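Local coordinates for HTH-type transcriptional regulator AscG (Escherichia coli, PDB 3BRQ), which represses transcription of the cryptic asc operon by sequence-specific binding to DNA, at residues S249-P254 and G283-R288; A143-S148 and L204-D209; N114-V119 and G273-P278. All coordinates share one frame; numbering follows the deposited sequence.

Interaction 1: S249-P254 and G283-R288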
loop_
_atom_site.group_PDB
_atom_site.type_symbol
_atom_site.label_atom_id
_atom_site.label_comp_id
_atom_site.label_asym_id
_atom_site.label_seq_id
_atom_site.Cartn_x
_atom_site.Cartn_y
_atom_site.Cartn_z
ATOM N N SER B 249 1.851 -15.376 10.859
ATOM C CA SER B 249 1.868 -16.368 9.757
ATOM C C SER B 249 0.973 -15.866 8.632
ATOM O O SER B 249 -0.135 -15.393 8.880
ATOM C CB SER B 249 1.335 -17.735 10.194
ATOM O OG SER B 249 1.983 -18.273 11.322
ATOM N N SER B 250 1.455 -15.951 7.390
ATOM C CA SER B 250 0.736 -15.377 6.251
ATOM C C SER B 250 0.988 -16.116 4.935
ATOM O O SER B 250 2.068 -16.609 4.693
ATOM C CB SER B 250 1.080 -13.913 6.055
ATOM O OG SER B 250 0.148 -13.304 5.136
ATOM N N VAL B 251 -0.039 -16.174 4.107
ATOM C CA VAL B 251 0.051 -16.736 2.787
ATOM C C VAL B 251 0.698 -15.724 1.821
ATOM O O VAL B 251 0.168 -14.660 1.580
ATOM C CB VAL B 251 -1.373 -17.216 2.277
ATOM C CG1 VAL B 251 -1.288 -17.713 0.890
ATOM C CG2 VAL B 251 -1.880 -18.331 3.162
ATOM N N LYS B 252 1.853 -16.086 1.255
ATOM C CA LYS B 252 2.519 -15.252 0.278
ATOM C C LYS B 252 2.111 -15.610 -1.149
ATOM O O LYS B 252 2.141 -16.783 -1.535
ATOM C CB LYS B 252 4.043 -15.351 0.416
ATOM C CG LYS B 252 4.810 -14.374 -0.489
ATOM C CD LYS B 252 6.283 -14.503 -0.173
ATOM C CE LYS B 252 7.068 -13.326 -0.755
ATOM N NZ LYS B 252 7.410 -13.544 -2.191
ATOM N N ILE B 253 1.713 -14.575 -1.890
ATOM C CA ILE B 253 1.340 -14.654 -3.307
ATOM C C ILE B 253 2.589 -14.262 -4.091
ATOM O O ILE B 253 3.242 -13.272 -3.751
ATOM C CB ILE B 253 0.106 -13.700 -3.641
ATOM C CG1 ILE B 253 -1.055 -13.916 -2.636
ATOM C CG2 ILE B 253 -0.404 -13.829 -5.112
ATOM C CD1 ILE B 253 -1.680 -15.350 -2.576
ATOM N N PRO B 254 2.922 -15.040 -5.149
ATOM C CA PRO B 254 4.049 -14.740 -6.014
ATOM C C PRO B 254 3.738 -13.553 -6.954
ATOM O O PRO B 254 3.811 -13.671 -8.183
ATOM C CB PRO B 254 4.246 -16.032 -6.792
ATOM C CG PRO B 254 2.866 -16.659 -6.848
ATOM C CD PRO B 254 2.181 -16.256 -5.581
ATOM N N GLY B 283 0.112 -19.556 -3.787
ATOM C CA GLY B 283 0.844 -18.997 -2.668
ATOM C C GLY B 283 1.374 -20.091 -1.761
ATOM O O GLY B 283 1.017 -21.286 -1.909
ATOM N N LYS B 284 2.251 -19.674 -0.849
ATOM C CA LYS B 284 2.834 -20.542 0.174
ATOM C C LYS B 284 2.534 -19.900 1.517
ATOM O O LYS B 284 2.680 -18.702 1.657
ATOM C CB LYS B 284 4.362 -20.672 0.016
ATOM C CG LYS B 284 5.040 -19.384 -0.461
ATOM C CD LYS B 284 6.603 -19.361 -0.329
ATOM C CE LYS B 284 7.166 -18.136 -1.100
ATOM N NZ LYS B 284 8.348 -17.397 -0.490
ATOM N N LEU B 285 2.090 -20.694 2.480
ATOM C CA LEU B 285 1.869 -20.209 3.835
ATOM C C LEU B 285 3.252 -20.044 4.488
ATOM O O LEU B 285 4.094 -20.964 4.443
ATOM C CB LEU B 285 1.007 -21.185 4.638
ATOM C CG LEU B 285 0.986 -20.839 6.125
ATOM C CD1 LEU B 285 0.264 -19.494 6.361
ATOM C CD2 LEU B 285 0.311 -21.952 6.884
ATOM N N ILE B 286 3.517 -18.855 5.000
ATOM C CA ILE B 286 4.745 -18.619 5.725
ATOM C C ILE B 286 4.428 -18.786 7.194
ATOM O O ILE B 286 3.594 -18.056 7.735
ATOM C CB ILE B 286 5.319 -17.235 5.421
ATOM C CG1 ILE B 286 5.492 -17.105 3.894
ATOM C CG2 ILE B 286 6.648 -17.004 6.234
ATOM C CD1 ILE B 286 6.790 -16.543 3.396
ATOM N N ARG B 287 5.088 -19.745 7.836
ATOM C CA ARG B 287 4.751 -20.143 9.195
ATOM C C ARG B 287 5.546 -19.365 10.184
ATOM O O ARG B 287 6.772 -19.432 10.145
ATOM C CB ARG B 287 5.010 -21.636 9.389
ATOM C CG ARG B 287 3.988 -22.462 8.645
ATOM C CD ARG B 287 4.419 -23.924 8.488
ATOM N NE ARG B 287 3.700 -24.476 7.342
ATOM C CZ ARG B 287 4.149 -24.459 6.091
ATOM N NH1 ARG B 287 5.351 -23.970 5.811
ATOM N NH2 ARG B 287 3.390 -24.946 5.116
ATOM N N ARG B 288 4.857 -18.607 11.046
ATOM C CA ARG B 288 5.533 -17.742 12.029
ATOM C C ARG B 288 4.904 -17.995 13.394
ATOM O O ARG B 288 4.052 -18.901 13.550
ATOM C CB ARG B 288 5.464 -16.246 11.621
ATOM C CG ARG B 288 5.839 -15.932 10.162
ATOM C CD ARG B 288 6.304 -14.461 10.032
ATOM N NE ARG B 288 6.964 -14.167 8.754
ATOM C CZ ARG B 288 6.362 -13.782 7.620
ATOM N NH1 ARG B 288 5.050 -13.653 7.553
ATOM N NH2 ARG B 288 7.104 -13.523 6.532
#
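Ser-250 and Ile-286 form one end of an antiparallel strand pairing at one edge of the mixed sheet, where strand 284-286 is outermost and strand 249-252 lies next to it. The two form a hydrogen-bonded pair. Ser-250 N gives to Ile-286 O at 3.0 Å, and Ile-286 N returns to Ser-250 O at 2.7 Å, from 37° above the carbonyl plane. Lys-252 and Lys-284 form the next hydrogen-bonded pair. Between these pairs lies the non-hydrogen-bonded pair Val-251 and Leu-285, whose side chains cross at about a right angle, Val-251 CG2 being 4.0 Å from Leu-285 CD1. These two face helix 123-136. The sheet belongs to a periplasmic binding protein-like domain of the LacI family. Its other strands run parallel to one another, so strand 284-286 is the reversed strand at its edge. On the other face, Lys-252 and Lys-284 lie side by side and point the same way. Their NZ atoms are 4.3 Å apart, a spacing likely to cost some charge repulsion. Past the strand end, Arg-288 N donates to Ser-249 OG at 2.9 Å, nearly straight at 164°. The serine hydroxyl is placed there by standing anti to its own carbonyl carbon (chi1 -54°). Ile-286 CG2 lies 3.4 Å above the centre of the Arg-288 guanidinium plane. Arg-288 NH1 also makes a salt bridge with Asp-237 and a hydrogen bond to Leu-248 O.

Interaction 2: A143-S148 and L204-D209; sequences AFLTGS and LVASND
Leu-204 opens the contact by reaching across to strand 142-145 with CD1. Leu-204 CD1 lies 3.7 Å from Ala-143 CB. Leu-204 CD1 is also 3.3 Å from Leu-145 CD1, tighter than usual for two carbons. Val-205 follows on the other face. Val-205 N donates to Ala-143 O at 2.9 Å, and Val-205 O accepts from Leu-145 N in the carbonyl plane. These are the alternating bonds of a parallel pair. Val-205 CG1 is 3.7 Å from Phe-144 CE1; the ring is carried there with CG anti to the backbone N of Phe-144 (chi1 -168°). An alanine in place of Phe-144 is likely to leave Val-205 CG1 and Tyr-161, which stacks on the ring, without their aromatic partner. Ala-206 CB is 4.2 Å from Leu-145 CD2, on the same face. Ser-207 lies just past the strand; both its N and OG donate to Leu-145 O, OG at 2.8 Å. Two bonds thus grip one buried carbonyl. A water accepts from Gly-147 N and donates to Ser-207 OG, at 2.6 Å from that oxygen. Asn-208 then caps helix 209-221, its OD1 accepting from Met-211 N, and Asp-209 begins that helix. Both strands run inside the mixed sheet of the periplasmic binding protein-like domain. Helices 184-197 and 209-221 cover the face of Leu-145 and Leu-204, and helix 123-136 covers the face of Phe-144 and Val-205.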
loop_
_atom_site.group_PDB
_atom_site.type_symbol
_atom_site.label_atom_id
_atom_site.label_comp_id
_atom_site.label_asym_id
_atom_site.label_seq_id
_atom_site.Cartn_x
_atom_site.Cartn_y
_atom_site.Cartn_z
ATOM N N ALA B 143 -12.347 -20.314 12.906
ATOM C CA ALA B 143 -13.031 -19.088 12.473
ATOM C C ALA B 143 -12.497 -18.545 11.138
ATOM O O ALA B 143 -11.366 -18.807 10.761
ATOM C CB ALA B 143 -12.947 -18.021 13.575
ATOM N N PHE B 144 -13.306 -17.798 10.408
ATOM C CA PHE B 144 -12.900 -17.243 9.155
ATOM C C PHE B 144 -13.435 -15.797 9.038
ATOM O O PHE B 144 -14.627 -15.532 9.220
ATOM C CB PHE B 144 -13.415 -18.087 7.981
ATOM C CG PHE B 144 -12.804 -17.725 6.664
ATOM C CD1 PHE B 144 -11.560 -18.291 6.249
ATOM C CD2 PHE B 144 -13.469 -16.828 5.804
ATOM C CE1 PHE B 144 -10.999 -17.935 4.987
ATOM C CE2 PHE B 144 -12.930 -16.498 4.540
ATOM C CZ PHE B 144 -11.698 -17.072 4.119
ATOM N N LEU B 145 -12.503 -14.871 8.796
ATOM C CA LEU B 145 -12.823 -13.501 8.442
ATOM C C LEU B 145 -12.743 -13.229 6.933
ATOM O O LEU B 145 -11.665 -13.259 6.334
ATOM C CB LEU B 145 -11.859 -12.546 9.149
ATOM C CG LEU B 145 -12.181 -11.930 10.514
ATOM C CD1 LEU B 145 -12.702 -12.943 11.441
ATOM C CD2 LEU B 145 -10.913 -11.266 11.100
ATOM N N THR B 146 -13.881 -12.919 6.329
ATOM C CA THR B 146 -13.922 -12.625 4.896
ATOM C C THR B 146 -13.502 -11.228 4.537
ATOM O O THR B 146 -13.436 -10.326 5.386
ATOM C CB THR B 146 -15.354 -12.907 4.279
ATOM O OG1 THR B 146 -16.202 -11.760 4.471
ATOM C CG2 THR B 146 -15.989 -14.047 5.022
ATOM N N GLY B 147 -13.142 -11.051 3.278
ATOM C CA GLY B 147 -12.984 -9.700 2.728
ATOM C C GLY B 147 -14.302 -9.228 2.177
ATOM O O GLY B 147 -15.348 -9.908 2.385
ATOM N N SER B 148 -14.272 -8.138 1.384
ATOM C CA SER B 148 -15.507 -7.610 0.826
ATOM C C SER B 148 -16.241 -8.620 -0.099
ATOM O O SER B 148 -15.620 -9.442 -0.782
ATOM C CB SER B 148 -15.258 -6.323 0.076
ATOM O OG SER B 148 -14.359 -6.543 -0.984
ATOM N N LEU B 204 -8.022 -18.842 13.817
ATOM C CA LEU B 204 -8.728 -17.847 13.007
ATOM C C LEU B 204 -7.958 -17.615 11.700
ATOM O O LEU B 204 -6.735 -17.289 11.720
ATOM C CB LEU B 204 -8.851 -16.490 13.759
ATOM C CG LEU B 204 -9.352 -15.390 12.787
ATOM C CD1 LEU B 204 -10.766 -15.067 13.040
ATOM C CD2 LEU B 204 -8.508 -14.125 12.859
ATOM N N VAL B 205 -8.666 -17.742 10.571
ATOM C CA VAL B 205 -8.066 -17.433 9.244
ATOM C C VAL B 205 -8.662 -16.106 8.808
ATOM O O VAL B 205 -9.886 -16.025 8.657
ATOM C CB VAL B 205 -8.364 -18.552 8.209
ATOM C CG1 VAL B 205 -7.809 -18.195 6.825
ATOM C CG2 VAL B 205 -7.737 -19.886 8.691
ATOM N N ALA B 206 -7.817 -15.049 8.697
ATOM C CA ALA B 206 -8.256 -13.736 8.192
ATOM C C ALA B 206 -7.886 -13.654 6.733
ATOM O O ALA B 206 -6.785 -14.017 6.367
ATOM C CB ALA B 206 -7.562 -12.578 8.942
ATOM N N SER B 207 -8.784 -13.101 5.909
ATOM C CA SER B 207 -8.575 -13.051 4.479
ATOM C C SER B 207 -7.513 -12.041 4.051
ATOM O O SER B 207 -7.107 -12.076 2.890
ATOM C CB SER B 207 -9.909 -12.877 3.724
ATOM O OG SER B 207 -10.669 -14.078 3.816
ATOM N N ASN B 208 -7.001 -11.178 4.959
ATOM C CA ASN B 208 -5.774 -10.472 4.603
ATOM C C ASN B 208 -4.980 -10.127 5.885
ATOM O O ASN B 208 -5.464 -10.275 7.006
ATOM C CB ASN B 208 -6.052 -9.215 3.739
ATOM C CG ASN B 208 -6.709 -8.049 4.534
ATOM O OD1 ASN B 208 -7.356 -8.257 5.539
ATOM N ND2 ASN B 208 -6.574 -6.823 4.023
ATOM N N ASP B 209 -3.759 -9.648 5.737
ATOM C CA ASP B 209 -2.974 -9.456 6.960
ATOM C C ASP B 209 -3.569 -8.362 7.762
ATOM O O ASP B 209 -3.597 -8.482 8.963
ATOM C CB ASP B 209 -1.500 -9.184 6.663
ATOM C CG ASP B 209 -0.773 -10.431 6.190
ATOM O OD1 ASP B 209 -1.354 -11.548 6.276
ATOM O OD2 ASP B 209 0.399 -10.268 5.738
HETATM O O HOH W 1 -12.774 -14.104 2.230
#

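Interaction 3: N114-V119 and G273-P278; sequences NSSHSV and GDFSPP
A 3-10 turn leading into edge strand 118-119 of the parallel sheet meets the loop between helix 255-270 and strand 284-286, through His-117 and Phe-275. Their rings stack face to face, with centroids 3.6 Å apart and planes at 12°. His-117 CE1 lies over the centre of the phenyl ring, and Phe-275 CE1 over the centre of the imidazole. Between the rings, His-117 NE2 comes to 3.3 Å from Phe-275 CZ. Asn-114 CB lies under the opposite face of the imidazole, toward its rim. His-117 ND1 also has a weak hydrogen bond with Ser-116 OG. That hydroxyl stands between its backbone N and carbonyl carbon (chi1 64°) and lies 3.3 Å from Phe-275 CB. No direct hydrogen bond joins the two segments. A water bridges them instead, donating to Ser-116 O at 2.8 Å and to Ser-276 O at 3.0 Å. Pro-278 CB packs loosely on Ser-118 O, at 4.0 Å. The turn is held by Ser-118, whose N and OG both donate to Ser-115 O from the same face of its plane. Phe-275 also touches Met-105 of strand 104-107 and Met-269 of helix 255-270. The stack lies at the sheet edge of one of the two alpha/beta subdomains of the LacI-type periplasmic-binding fold.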
loop_
_atom_site.group_PDB
_atom_site.type_symbol
_atom_site.label_atom_id
_atom_site.label_comp_id
_atom_site.label_asym_id
_atom_site.label_seq_id
_atom_site.Cartn_x
_atom_site.Cartn_y
_atom_site.Cartn_z
ATOM N N ASN B 114 -10.339 -17.713 -23.826
ATOM C CA ASN B 114 -8.945 -17.292 -24.053
ATOM C C ASN B 114 -8.022 -17.503 -22.859
ATOM O O ASN B 114 -7.426 -16.547 -22.323
ATOM C CB ASN B 114 -8.884 -15.840 -24.522
ATOM C CG ASN B 114 -9.741 -15.577 -25.745
ATOM O OD1 ASN B 114 -9.342 -15.860 -26.874
ATOM N ND2 ASN B 114 -10.919 -14.993 -25.528
ATOM N N SER B 115 -7.873 -18.765 -22.459
ATOM C CA SER B 115 -7.161 -19.126 -21.220
ATOM C C SER B 115 -5.677 -18.789 -21.245
ATOM O O SER B 115 -5.097 -18.505 -20.193
ATOM C CB SER B 115 -7.371 -20.601 -20.894
ATOM O OG SER B 115 -7.100 -21.374 -22.054
ATOM N N SER B 116 -5.074 -18.780 -22.439
ATOM C CA SER B 116 -3.669 -18.375 -22.603
ATOM C C SER B 116 -3.417 -16.871 -22.366
ATOM O O SER B 116 -2.278 -16.440 -22.169
ATOM C CB SER B 116 -3.157 -18.788 -23.995
ATOM O OG SER B 116 -3.885 -18.089 -25.015
ATOM N N HIS B 117 -4.497 -16.095 -22.341
ATOM C CA HIS B 117 -4.457 -14.658 -22.026
ATOM C C HIS B 117 -4.591 -14.384 -20.521
ATOM O O HIS B 117 -4.638 -13.222 -20.140
ATOM C CB HIS B 117 -5.582 -13.895 -22.762
ATOM C CG HIS B 117 -5.481 -13.925 -24.267
ATOM N ND1 HIS B 117 -5.290 -15.090 -24.996
ATOM C CD2 HIS B 117 -5.561 -12.925 -25.178
ATOM C CE1 HIS B 117 -5.240 -14.797 -26.287
ATOM N NE2 HIS B 117 -5.430 -13.496 -26.424
ATOM N N SER B 118 -4.642 -15.408 -19.666
ATOM C CA SER B 118 -4.639 -15.134 -18.208
ATOM C C SER B 118 -3.427 -15.528 -17.402
ATOM O O SER B 118 -2.741 -16.528 -17.690
ATOM C CB SER B 118 -5.896 -15.572 -17.485
ATOM O OG SER B 118 -6.353 -16.806 -17.936
ATOM N N VAL B 119 -3.107 -14.663 -16.445
ATOM C CA VAL B 119 -2.137 -15.006 -15.438
ATOM C C VAL B 119 -2.900 -15.004 -14.106
ATOM O O VAL B 119 -3.387 -13.960 -13.641
ATOM C CB VAL B 119 -0.898 -14.069 -15.463
ATOM C CG1 VAL B 119 0.021 -14.384 -14.318
ATOM C CG2 VAL B 119 -0.118 -14.265 -16.768
ATOM N N GLY B 273 5.658 -12.605 -30.731
ATOM C CA GLY B 273 5.400 -13.834 -30.007
ATOM C C GLY B 273 3.988 -14.308 -30.197
ATOM O O GLY B 273 3.182 -13.627 -30.838
ATOM N N ASP B 274 3.693 -15.487 -29.665
ATOM C CA ASP B 274 2.335 -16.021 -29.701
ATOM C C ASP B 274 1.870 -16.362 -28.276
ATOM O O ASP B 274 2.681 -16.366 -27.351
ATOM C CB ASP B 274 2.243 -17.238 -30.635
ATOM C CG ASP B 274 2.934 -18.474 -30.073
ATOM O OD1 ASP B 274 3.913 -18.344 -29.280
ATOM O OD2 ASP B 274 2.489 -19.598 -30.444
ATOM N N PHE B 275 0.578 -16.654 -28.109
ATOM C CA PHE B 275 0.016 -16.953 -26.787
ATOM C C PHE B 275 0.166 -18.429 -26.399
ATOM O O PHE B 275 -0.668 -19.262 -26.769
ATOM C CB PHE B 275 -1.473 -16.592 -26.732
ATOM C CG PHE B 275 -1.760 -15.125 -26.809
ATOM C CD1 PHE B 275 -1.766 -14.343 -25.649
ATOM C CD2 PHE B 275 -2.061 -14.525 -28.039
ATOM C CE1 PHE B 275 -2.047 -12.968 -25.704
ATOM C CE2 PHE B 275 -2.362 -13.143 -28.110
ATOM C CZ PHE B 275 -2.347 -12.365 -26.935
ATOM N N SER B 276 1.198 -18.747 -25.622
ATOM C CA SER B 276 1.418 -20.117 -25.124
ATOM C C SER B 276 0.722 -20.379 -23.787
ATOM O O SER B 276 0.383 -19.433 -23.078
ATOM C CB SER B 276 2.911 -20.363 -24.988
ATOM O OG SER B 276 3.607 -19.137 -25.147
ATOM N N PRO B 277 0.513 -21.666 -23.431
ATOM C CA PRO B 277 -0.240 -22.043 -22.234
ATOM C C PRO B 277 0.296 -21.420 -20.950
ATOM O O PRO B 277 1.507 -21.169 -20.848
ATOM C CB PRO B 277 -0.067 -23.558 -22.179
ATOM C CG PRO B 277 0.144 -23.949 -23.592
ATOM C CD PRO B 277 0.993 -22.859 -24.152
ATOM N N PRO B 278 -0.614 -21.183 -19.975
ATOM C CA PRO B 278 -0.407 -20.471 -18.704
ATOM C C PRO B 278 0.486 -21.156 -17.656
ATOM O O PRO B 278 0.160 -22.255 -17.190
ATOM C CB PRO B 278 -1.841 -20.366 -18.144
ATOM C CG PRO B 278 -2.559 -21.538 -18.719
ATOM C CD PRO B 278 -2.017 -21.634 -20.110
HETATM O O HOH W 2 0.234 -16.489 -23.331
#

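In the fold
Interactions 1 and 2 belong to the same mixed sheet, with strand 231-235 between their strands. They touch directly: Ser-250 OG of interaction 1 and Asp-209 OD1 of interaction 2 are 2.6 Å apart, probably hydrogen-bonded. Interaction 2 is fully buried and parallel, with apolar side chains on both faces. Interaction 1 is antiparallel, only partly buried and rich in basic residues: lysines on one face, Arg-288 paired with Asp-237. Interaction 3 is a surface contact at the other sheet, with centres about 31 Å from interaction 2 and 27 Å from interaction 1. The others rest on strand-to-strand backbone bonds, this one on stacked rings and a water. Helix 255-270 and its following loop run from strand 249-252 to strand 284-286, and so link interactions 1 and 3.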